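Local coordinates for protein transcriptional regulator (Pyrococcus horikoshii, PDB 1UDD) that is a TenA homologue of the TENA/THI-4/PQQC family, an all-helical protein whose exact function is not established, at residues A[15-20]-A[136-141]; A[32-37]-A[157-162]; A[51-56]-A[77-82]. One frame throughout, in Å; residues are numbered along the deposited sequence.

Contact 1 (A[15-20]-A[136-141]); sequences QIWKKI and CFWSYA
Trp17 reaches from helix 14-21 across to Trp138 and Ser139 on helix 126-146, a buried helix-to-helix contact in the all-helical fold of the TENA/THI-4/PQQC family. The two indoles form a T-shaped (edge-to-face) pair: the six-membered ring of Trp17 turns its edge to the face of the five-membered ring of Trp138, with centroids 5.1 Å apart and planes at 74°. The corner atom Trp17 CH2 does the touching, 3.7 Å from Trp138 CG. With CG anti to the backbone N (chi1 -164°) and chi2 near zero, the Trp138 ring presents a face to Trp17 CH2. Ser139, the next residue on the same helix, takes the face of Trp17: its CB makes a CH-pi contact 4.1 Å from the centroid of the six-membered ring. One indole is touched at its edge and over one face by consecutive residues. The polar ends turn to other partners. Trp17 NE1 is hydrogen-bonded to Ser201 of helix 190-213, which would restrain ring rotation, and Ser139 OG bonds to the carbonyl of Pro135 in its own helix. Arg179 makes a cation-pi contact with Trp138. Even the backbone takes part, with Ser139 N 3.6 Å from Trp17 CH2.

Contact 2 (A[32-37]-A[157-162]); sequences GTLPLE and KIYREW
The Tyr159 ring meets segment 32-37 chiefly with its edge: Gly32 CA and Leu34 O both lie near the ring plane, and Leu36 CD1 approaches obliquely, 4.1 Å from Tyr159 CE1. Gly32 CA sits 4.0 Å from Tyr159 CD2. Leu34 crosses the tyrosine at about a right angle, its CB 4.0 Å from Tyr159 CE2, while Phe39 makes an edge-to-face pair with the same ring. From the first turn of helix 157-164, Tyr159 extends with CG anti to the carbonyl carbon (chi1 -68°) and delivers the hydroxyl to the connection between helices 24-31 and 36-63. There Tyr159 OH donates a hydrogen bond of 2.9 Å to Leu34 O. The donor stands above the carbonyl plane, 61° out of it, and the C=O...donor angle is 118°. Gly32 leaves the preceding helix with positive phi, and Pro35 occupies the N-cap position of the next, so the bonded carbonyl belongs to the short link between them. A buried phenol donates a hydrogen bond to a main-chain oxygen while leucine carbons pack round the hydroxyl; the bond satisfies the polar end of a largely apolar contact and ties the link between the two helices to helix 157-164.

Contact 3 (A[51-56]-A[77-82]); sequences VGLTRA and RDEVTV
With chi1 at -61°, Thr54 sets OG1 anti to its carbonyl carbon and CG2 anti to the backbone N, so that both branches meet the residues at the end of helix 68-79. Val80 answers with CG1 anti to its own carbonyl carbon (chi1 -75°), and this methyl comes up to both branches of the threonine. Thr54 CG2 lies 3.6 Å from Val80 CG1 and Thr54 OG1 3.2 Å from the same methyl, while the second methyl, Val80 CG2, is 4.0 Å from Thr54 CG2. Thr54 OG1 is also close to another carbon, 3.1 Å from Glu79 CB, but its hydrogen bond is to Leu50 O one turn back in its own helix. That bond pairs the hydroxyl within helix 36-63, leaving the contact between the segments one of van der Waals packing. Here two helices consecutive in the chain, 36-63 and 68-79, meet in the helical fold of the TENA/THI-4/PQQC family, with Val80 the first residue to depart from helical angles at the end of the second. Thr54 and Glu79 mark the nearest backbone approach, their CA atoms 6.1 Å apart. One residue before Thr54, Leu53 places CD2 against the carboxylate end of Glu79, 3.5 Å from Glu79 OE1 and 3.7 Å from Glu79 CD. The bent glutamate chain crosses Leu53 at an angle, with its carboxylate near CD2. Thr81 OG1 closes over the last turn of helix 68-79 by a hydrogen bond to Arg77 O. A second subunit also borders the contact: its Ile73 packs on Thr54, and its Glu74 makes a salt bridge with Arg77 NE.

In the fold
Helix 36-63 serves both contact 2, near its start, and contact 3, a little past its middle; the contact centres are 24 Å apart and their nearest atoms about 11 Å. Contact 1 touches each of the others through its 136-141 segment. Leu53 of contact 3 packs on Cys136 and Phe137, with Cys136 SG 3.9 Å from Leu53 CD1. Toward contact 2, Tyr140 CE2 lies 4.2 Å from Trp162 CZ2. Contacts 1 and 3, with centres 21 Å apart, flank the middle of the chain from opposite sides. Both segments of contact 3 fall between those of contact 1 and between those of contact 2, which interleave along the sequence. Only contact 3 is bordered by a second subunit.

Contact 1 (A[15-20]-A[136-141])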
loop_
_atom_site.group_PDB
_atom_site.type_symbol
_atom_site.label_atom_id
_atom_site.label_comp_id
_atom_site.label_asym_id
_atom_site.label_seq_id
_atom_site.Cartn_x
_atom_site.Cartn_y
_atom_site.Cartn_z
ATOM N N GLN A 15 -0.926 24.049 -22.976
ATOM C CA GLN A 15 0.342 24.191 -23.654
ATOM C C GLN A 15 1.108 22.881 -23.826
ATOM O O GLN A 15 1.712 22.648 -24.876
ATOM C CB GLN A 15 1.193 25.244 -22.956
ATOM C CG GLN A 15 2.214 25.861 -23.884
ATOM C CD GLN A 15 1.701 25.985 -25.318
ATOM O OE1 GLN A 15 0.783 26.771 -25.612
ATOM N NE2 GLN A 15 2.287 25.190 -26.219
ATOM N N ILE A 16 1.083 22.007 -22.832
ATOM C CA ILE A 16 1.826 20.783 -23.031
ATOM C C ILE A 16 1.060 19.810 -23.940
ATOM O O ILE A 16 1.677 19.045 -24.667
ATOM C CB ILE A 16 2.231 20.133 -21.688
ATOM C CG1 ILE A 16 1.366 18.937 -21.396
ATOM C CG2 ILE A 16 2.241 21.141 -20.568
ATOM C CD1 ILE A 16 2.190 17.682 -21.565
ATOM N N TRP A 17 -0.279 19.850 -23.925
ATOM C CA TRP A 17 -1.041 18.968 -24.805
ATOM C C TRP A 17 -0.797 19.374 -26.260
ATOM O O TRP A 17 -0.733 18.526 -27.148
ATOM C CB TRP A 17 -2.530 18.992 -24.451
ATOM C CG TRP A 17 -2.858 18.054 -23.284
ATOM C CD1 TRP A 17 -2.134 17.883 -22.145
ATOM C CD2 TRP A 17 -3.959 17.137 -23.200
ATOM N NE1 TRP A 17 -2.704 16.908 -21.353
ATOM C CE2 TRP A 17 -3.827 16.432 -21.980
ATOM C CE3 TRP A 17 -5.045 16.840 -24.041
ATOM C CZ2 TRP A 17 -4.737 15.448 -21.580
ATOM C CZ3 TRP A 17 -5.949 15.861 -23.643
ATOM C CH2 TRP A 17 -5.788 15.177 -22.420
ATOM N N LYS A 18 -0.627 20.673 -26.496
ATOM C CA LYS A 18 -0.336 21.158 -27.834
ATOM C C LYS A 18 0.992 20.544 -28.304
ATOM O O LYS A 18 1.106 20.071 -29.443
ATOM C CB LYS A 18 -0.246 22.683 -27.823
ATOM C CG LYS A 18 0.101 23.298 -29.158
ATOM C CD LYS A 18 0.095 24.814 -29.071
ATOM C CE LYS A 18 0.591 25.433 -30.370
ATOM N NZ LYS A 18 0.664 26.912 -30.246
ATOM N N LYS A 19 1.998 20.536 -27.426
ATOM C CA LYS A 19 3.295 19.950 -27.781
ATOM C C LYS A 19 3.118 18.447 -28.032
ATOM O O LYS A 19 3.837 17.847 -28.829
ATOM C CB LYS A 19 4.315 20.155 -26.660
ATOM C CG LYS A 19 4.545 21.603 -26.232
ATOM C CD LYS A 19 5.570 21.623 -25.096
ATOM C CE LYS A 19 5.715 22.996 -24.474
ATOM N NZ LYS A 19 6.082 23.999 -25.499
ATOM N N ILE A 20 2.165 17.832 -27.341
ATOM C CA ILE A 20 1.907 16.409 -27.558
ATOM C C ILE A 20 1.265 16.220 -28.937
ATOM O O ILE A 20 1.655 15.334 -29.700
ATOM C CB ILE A 20 0.933 15.842 -26.531
ATOM C CG1 ILE A 20 1.584 15.829 -25.145
ATOM C CG2 ILE A 20 0.472 14.445 -26.981
ATOM C CD1 ILE A 20 0.657 15.333 -24.020
ATOM N N CYS A 136 -3.304 9.731 -19.631
ATOM C CA CYS A 136 -3.103 8.535 -20.460
ATOM C C CYS A 136 -4.303 8.254 -21.355
ATOM O O CYS A 136 -4.228 8.392 -22.577
ATOM C CB CYS A 136 -2.848 7.303 -19.593
ATOM S SG CYS A 136 -3.155 5.739 -20.474
ATOM N N PHE A 137 -5.412 7.861 -20.741
ATOM C CA PHE A 137 -6.628 7.536 -21.487
ATOM C C PHE A 137 -7.137 8.684 -22.377
ATOM O O PHE A 137 -7.420 8.486 -23.556
ATOM C CB PHE A 137 -7.757 7.125 -20.526
ATOM C CG PHE A 137 -7.566 5.775 -19.875
ATOM C CD1 PHE A 137 -6.769 5.633 -18.746
ATOM C CD2 PHE A 137 -8.214 4.646 -20.378
ATOM C CE1 PHE A 137 -6.623 4.382 -18.121
ATOM C CE2 PHE A 137 -8.075 3.396 -19.762
ATOM C CZ PHE A 137 -7.279 3.264 -18.633
ATOM N N TRP A 138 -7.221 9.883 -21.810
ATOM C CA TRP A 138 -7.751 11.044 -22.522
ATOM C C TRP A 138 -6.907 11.575 -23.683
ATOM O O TRP A 138 -7.432 11.782 -24.779
ATOM C CB TRP A 138 -8.046 12.158 -21.511
ATOM C CG TRP A 138 -8.922 13.274 -22.010
ATOM C CD1 TRP A 138 -9.520 13.381 -23.244
ATOM C CD2 TRP A 138 -9.287 14.453 -21.284
ATOM N NE1 TRP A 138 -10.231 14.559 -23.327
ATOM C CE2 TRP A 138 -10.106 15.235 -22.138
ATOM C CE3 TRP A 138 -8.998 14.930 -19.992
ATOM C CZ2 TRP A 138 -10.642 16.470 -21.739
ATOM C CZ3 TRP A 138 -9.533 16.162 -19.595
ATOM C CH2 TRP A 138 -10.347 16.915 -20.469
ATOM N N SER A 139 -5.612 11.784 -23.461
ATOM C CA SER A 139 -4.755 12.287 -24.521
ATOM C C SER A 139 -4.707 11.377 -25.753
ATOM O O SER A 139 -4.609 11.865 -26.863
ATOM C CB SER A 139 -3.330 12.507 -24.009
ATOM O OG SER A 139 -2.656 11.279 -23.811
ATOM N N TYR A 140 -4.761 10.063 -25.563
ATOM C CA TYR A 140 -4.710 9.151 -26.701
ATOM C C TYR A 140 -5.933 9.324 -27.593
ATOM O O TYR A 140 -5.847 9.185 -28.819
ATOM C CB TYR A 140 -4.589 7.693 -26.226
ATOM C CG TYR A 140 -3.147 7.236 -26.087
ATOM C CD1 TYR A 140 -2.263 7.877 -25.207
ATOM C CD2 TYR A 140 -2.642 6.218 -26.900
ATOM C CE1 TYR A 140 -0.903 7.512 -25.155
ATOM C CE2 TYR A 140 -1.297 5.853 -26.858
ATOM C CZ TYR A 140 -0.435 6.498 -25.992
ATOM O OH TYR A 140 0.894 6.134 -25.981
ATOM N N ALA A 141 -7.069 9.629 -26.983
ATOM C CA ALA A 141 -8.283 9.849 -27.749
ATOM C C ALA A 141 -8.217 11.215 -28.429
ATOM O O ALA A 141 -8.601 11.346 -29.594
ATOM C CB ALA A 141 -9.508 9.773 -26.836
#

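Contact 2 (A[32-37]-A[157-162])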
loop_
_atom_site.group_PDB
_atom_site.type_symbol
_atom_site.label_atom_id
_atom_site.label_comp_id
_atom_site.label_asym_id
_atom_site.label_seq_id
_atom_site.Cartn_x
_atom_site.Cartn_y
_atom_site.Cartn_z
ATOM N N GLY A 32 1.679 8.788 -41.366
ATOM C CA GLY A 32 2.122 7.571 -42.024
ATOM C C GLY A 32 3.582 7.662 -42.405
ATOM O O GLY A 32 4.132 6.776 -43.054
ATOM N N THR A 33 4.211 8.744 -41.973
ATOM C CA THR A 33 5.611 9.024 -42.259
ATOM C C THR A 33 6.612 8.409 -41.280
ATOM O O THR A 33 7.797 8.268 -41.591
ATOM C CB THR A 33 5.805 10.551 -42.309
ATOM O OG1 THR A 33 5.323 11.035 -43.570
ATOM C CG2 THR A 33 7.254 10.937 -42.134
ATOM N N LEU A 34 6.141 8.040 -40.098
ATOM C CA LEU A 34 7.028 7.465 -39.099
ATOM C C LEU A 34 7.783 6.237 -39.623
ATOM O O LEU A 34 7.194 5.347 -40.243
ATOM C CB LEU A 34 6.236 7.073 -37.839
ATOM C CG LEU A 34 7.124 6.667 -36.653
ATOM C CD1 LEU A 34 7.785 7.915 -36.098
ATOM C CD2 LEU A 34 6.302 5.964 -35.563
ATOM N N PRO A 35 9.108 6.189 -39.403
ATOM C CA PRO A 35 9.893 5.040 -39.862
ATOM C C PRO A 35 9.497 3.822 -39.019
ATOM O O PRO A 35 9.607 3.848 -37.792
ATOM C CB PRO A 35 11.333 5.479 -39.601
ATOM C CG PRO A 35 11.264 6.971 -39.731
ATOM C CD PRO A 35 9.989 7.295 -38.988
ATOM N N LEU A 36 9.036 2.767 -39.683
ATOM C CA LEU A 36 8.592 1.546 -39.018
ATOM C C LEU A 36 9.485 1.086 -37.879
ATOM O O LEU A 36 9.027 0.387 -36.978
ATOM C CB LEU A 36 8.448 0.416 -40.037
ATOM C CG LEU A 36 7.697 -0.831 -39.564
ATOM C CD1 LEU A 36 6.324 -0.426 -39.055
ATOM C CD2 LEU A 36 7.567 -1.824 -40.711
ATOM N N GLU A 37 10.755 1.473 -37.913
ATOM C CA GLU A 37 11.684 1.079 -36.862
ATOM C C GLU A 37 11.398 1.794 -35.555
ATOM O O GLU A 37 11.567 1.216 -34.477
ATOM C CB GLU A 37 13.128 1.356 -37.274
ATOM C CG GLU A 37 13.722 0.301 -38.187
ATOM C CD GLU A 37 13.487 -1.113 -37.669
ATOM O OE1 GLU A 37 12.409 -1.685 -37.954
ATOM O OE2 GLU A 37 14.380 -1.644 -36.965
ATOM N N LYS A 157 -1.057 0.440 -43.313
ATOM C CA LYS A 157 -2.159 -0.282 -42.672
ATOM C C LYS A 157 -2.034 -0.524 -41.175
ATOM O O LYS A 157 -3.018 -0.399 -40.443
ATOM C CB LYS A 157 -2.398 -1.629 -43.362
ATOM C CG LYS A 157 -3.573 -2.418 -42.776
ATOM C CD LYS A 157 -4.025 -3.535 -43.708
ATOM C CE LYS A 157 -5.350 -4.140 -43.251
ATOM N NZ LYS A 157 -6.005 -4.995 -44.293
ATOM N N ILE A 158 -0.840 -0.891 -40.722
ATOM C CA ILE A 158 -0.627 -1.155 -39.304
ATOM C C ILE A 158 -0.893 0.107 -38.487
ATOM O O ILE A 158 -1.539 0.050 -37.440
ATOM C CB ILE A 158 0.808 -1.663 -39.029
ATOM C CG1 ILE A 158 0.967 -3.082 -39.588
ATOM C CG2 ILE A 158 1.090 -1.670 -37.527
ATOM C CD1 ILE A 158 2.314 -3.696 -39.307
ATOM N N TYR A 159 -0.395 1.243 -38.969
ATOM C CA TYR A 159 -0.614 2.503 -38.281
ATOM C C TYR A 159 -2.105 2.826 -38.260
ATOM O O TYR A 159 -2.620 3.333 -37.266
ATOM C CB TYR A 159 0.134 3.639 -38.974
ATOM C CG TYR A 159 1.630 3.550 -38.887
ATOM C CD1 TYR A 159 2.251 2.567 -38.121
ATOM C CD2 TYR A 159 2.436 4.453 -39.576
ATOM C CE1 TYR A 159 3.640 2.484 -38.049
ATOM C CE2 TYR A 159 3.823 4.379 -39.510
ATOM C CZ TYR A 159 4.419 3.393 -38.751
ATOM O OH TYR A 159 5.793 3.291 -38.722
ATOM N N ARG A 160 -2.803 2.533 -39.355
ATOM C CA ARG A 160 -4.232 2.820 -39.415
ATOM C C ARG A 160 -5.003 1.982 -38.416
ATOM O O ARG A 160 -5.863 2.497 -37.707
ATOM C CB ARG A 160 -4.803 2.568 -40.811
ATOM C CG ARG A 160 -4.367 3.557 -41.878
ATOM C CD ARG A 160 -5.364 3.561 -43.030
ATOM N NE ARG A 160 -5.567 2.228 -43.588
ATOM C CZ ARG A 160 -4.729 1.632 -44.428
ATOM N NH1 ARG A 160 -3.624 2.250 -44.822
ATOM N NH2 ARG A 160 -4.995 0.411 -44.868
ATOM N N GLU A 161 -4.709 0.690 -38.367
ATOM C CA GLU A 161 -5.396 -0.189 -37.438
ATOM C C GLU A 161 -5.140 0.356 -36.035
ATOM O O GLU A 161 -6.067 0.586 -35.259
ATOM C CB GLU A 161 -4.847 -1.615 -37.547
ATOM C CG GLU A 161 -4.747 -2.155 -38.970
ATOM C CD GLU A 161 -4.282 -3.608 -39.015
ATOM O OE1 GLU A 161 -5.105 -4.508 -38.737
ATOM O OE2 GLU A 161 -3.091 -3.846 -39.318
ATOM N N TRP A 162 -3.865 0.576 -35.732
ATOM C CA TRP A 162 -3.445 1.095 -34.436
ATOM C C TRP A 162 -4.223 2.345 -34.028
ATOM O O TRP A 162 -4.757 2.424 -32.925
ATOM C CB TRP A 162 -1.949 1.421 -34.466
ATOM C CG TRP A 162 -1.442 1.941 -33.165
ATOM C CD1 TRP A 162 -1.030 1.205 -32.090
ATOM C CD2 TRP A 162 -1.346 3.313 -32.775
ATOM N NE1 TRP A 162 -0.682 2.036 -31.052
ATOM C CE2 TRP A 162 -0.868 3.338 -31.445
ATOM C CE3 TRP A 162 -1.622 4.529 -33.421
ATOM C CZ2 TRP A 162 -0.655 4.536 -30.742
ATOM C CZ3 TRP A 162 -1.410 5.722 -32.722
ATOM C CH2 TRP A 162 -0.929 5.711 -31.392
#

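Contact 3 (A[51-56]-A[77-82])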
loop_
_atom_site.group_PDB
_atom_site.type_symbol
_atom_site.label_atom_id
_atom_site.label_comp_id
_atom_site.label_asym_id
_atom_site.label_seq_id
_atom_site.Cartn_x
_atom_site.Cartn_y
_atom_site.Cartn_z
ATOM N N VAL A 51 1.561 -3.235 -18.338
ATOM C CA VAL A 51 1.649 -3.804 -17.006
ATOM C C VAL A 51 1.471 -2.696 -15.947
ATOM O O VAL A 51 0.693 -2.845 -15.008
ATOM C CB VAL A 51 3.025 -4.529 -16.795
ATOM C CG1 VAL A 51 3.166 -5.001 -15.349
ATOM C CG2 VAL A 51 3.132 -5.729 -17.732
ATOM N N GLY A 52 2.174 -1.581 -16.118
ATOM C CA GLY A 52 2.087 -0.486 -15.159
ATOM C C GLY A 52 0.690 0.096 -14.996
ATOM O O GLY A 52 0.267 0.434 -13.882
ATOM N N LEU A 53 -0.023 0.241 -16.106
ATOM C CA LEU A 53 -1.383 0.771 -16.065
ATOM C C LEU A 53 -2.222 -0.211 -15.249
ATOM O O LEU A 53 -3.076 0.178 -14.457
ATOM C CB LEU A 53 -1.937 0.886 -17.481
ATOM C CG LEU A 53 -3.110 1.831 -17.752
ATOM C CD1 LEU A 53 -2.685 3.261 -17.440
ATOM C CD2 LEU A 53 -3.542 1.714 -19.228
ATOM N N THR A 54 -1.966 -1.497 -15.453
ATOM C CA THR A 54 -2.685 -2.545 -14.733
ATOM C C THR A 54 -2.422 -2.496 -13.224
ATOM O O THR A 54 -3.356 -2.593 -12.432
ATOM C CB THR A 54 -2.298 -3.927 -15.278
ATOM O OG1 THR A 54 -2.660 -3.990 -16.662
ATOM C CG2 THR A 54 -3.017 -5.028 -14.536
ATOM N N ARG A 55 -1.159 -2.340 -12.827
ATOM C CA ARG A 55 -0.818 -2.278 -11.407
ATOM C C ARG A 55 -1.506 -1.120 -10.726
ATOM O O ARG A 55 -2.036 -1.271 -9.623
ATOM C CB ARG A 55 0.693 -2.103 -11.177
ATOM C CG ARG A 55 1.521 -3.344 -11.390
ATOM C CD ARG A 55 3.016 -3.119 -11.060
ATOM N NE ARG A 55 3.794 -4.128 -11.762
ATOM C CZ ARG A 55 3.812 -5.405 -11.418
ATOM N NH1 ARG A 55 3.115 -5.805 -10.364
ATOM N NH2 ARG A 55 4.459 -6.289 -12.171
ATOM N N ALA A 56 -1.485 0.046 -11.366
ATOM C CA ALA A 56 -2.096 1.219 -10.752
ATOM C C ALA A 56 -3.612 1.035 -10.635
ATOM O O ALA A 56 -4.207 1.391 -9.612
ATOM C CB ALA A 56 -1.745 2.494 -11.552
ATOM N N ARG A 77 -8.343 -5.878 -15.508
ATOM C CA ARG A 77 -8.384 -7.231 -16.064
ATOM C C ARG A 77 -8.277 -7.189 -17.594
ATOM O O ARG A 77 -7.508 -7.937 -18.185
ATOM C CB ARG A 77 -9.678 -7.927 -15.617
ATOM C CG ARG A 77 -9.870 -9.340 -16.139
ATOM C CD ARG A 77 -10.641 -9.319 -17.444
ATOM N NE ARG A 77 -10.940 -10.660 -17.925
ATOM C CZ ARG A 77 -11.753 -10.919 -18.944
ATOM N NH1 ARG A 77 -12.351 -9.926 -19.590
ATOM N NH2 ARG A 77 -11.976 -12.173 -19.313
ATOM N N ASP A 78 -9.031 -6.293 -18.224
ATOM C CA ASP A 78 -8.989 -6.152 -19.670
ATOM C C ASP A 78 -7.620 -5.714 -20.157
ATOM O O ASP A 78 -7.193 -6.115 -21.237
ATOM C CB ASP A 78 -10.031 -5.151 -20.138
ATOM C CG ASP A 78 -11.436 -5.681 -20.010
ATOM O OD1 ASP A 78 -11.601 -6.869 -19.651
ATOM O OD2 ASP A 78 -12.375 -4.907 -20.272
ATOM N N GLU A 79 -6.932 -4.886 -19.379
ATOM C CA GLU A 79 -5.601 -4.443 -19.787
ATOM C C GLU A 79 -4.682 -5.634 -19.966
ATOM O O GLU A 79 -3.924 -5.692 -20.923
ATOM C CB GLU A 79 -4.950 -3.529 -18.746
ATOM C CG GLU A 79 -5.104 -2.044 -18.991
ATOM C CD GLU A 79 -4.629 -1.611 -20.361
ATOM O OE1 GLU A 79 -3.403 -1.535 -20.616
ATOM O OE2 GLU A 79 -5.504 -1.346 -21.194
ATOM N N VAL A 80 -4.741 -6.582 -19.037
ATOM C CA VAL A 80 -3.855 -7.740 -19.102
ATOM C C VAL A 80 -4.410 -9.000 -19.739
ATOM O O VAL A 80 -3.816 -10.057 -19.632
ATOM C CB VAL A 80 -3.291 -8.083 -17.709
ATOM C CG1 VAL A 80 -2.226 -7.077 -17.337
ATOM C CG2 VAL A 80 -4.403 -8.094 -16.677
ATOM N N THR A 81 -5.544 -8.897 -20.411
ATOM C CA THR A 81 -6.100 -10.069 -21.068
ATOM C C THR A 81 -6.448 -9.712 -22.507
ATOM O O THR A 81 -5.679 -9.985 -23.427
ATOM C CB THR A 81 -7.352 -10.591 -20.328
ATOM O OG1 THR A 81 -8.390 -9.604 -20.357
ATOM C CG2 THR A 81 -7.011 -10.902 -18.890
ATOM N N VAL A 82 -7.599 -9.087 -22.697
ATOM C CA VAL A 82 -8.040 -8.671 -24.021
ATOM C C VAL A 82 -6.950 -7.848 -24.701
ATOM O O VAL A 82 -6.604 -8.102 -25.852
ATOM C CB VAL A 82 -9.307 -7.798 -23.928
ATOM C CG1 VAL A 82 -9.772 -7.415 -25.316
ATOM C CG2 VAL A 82 -10.402 -8.530 -23.165
#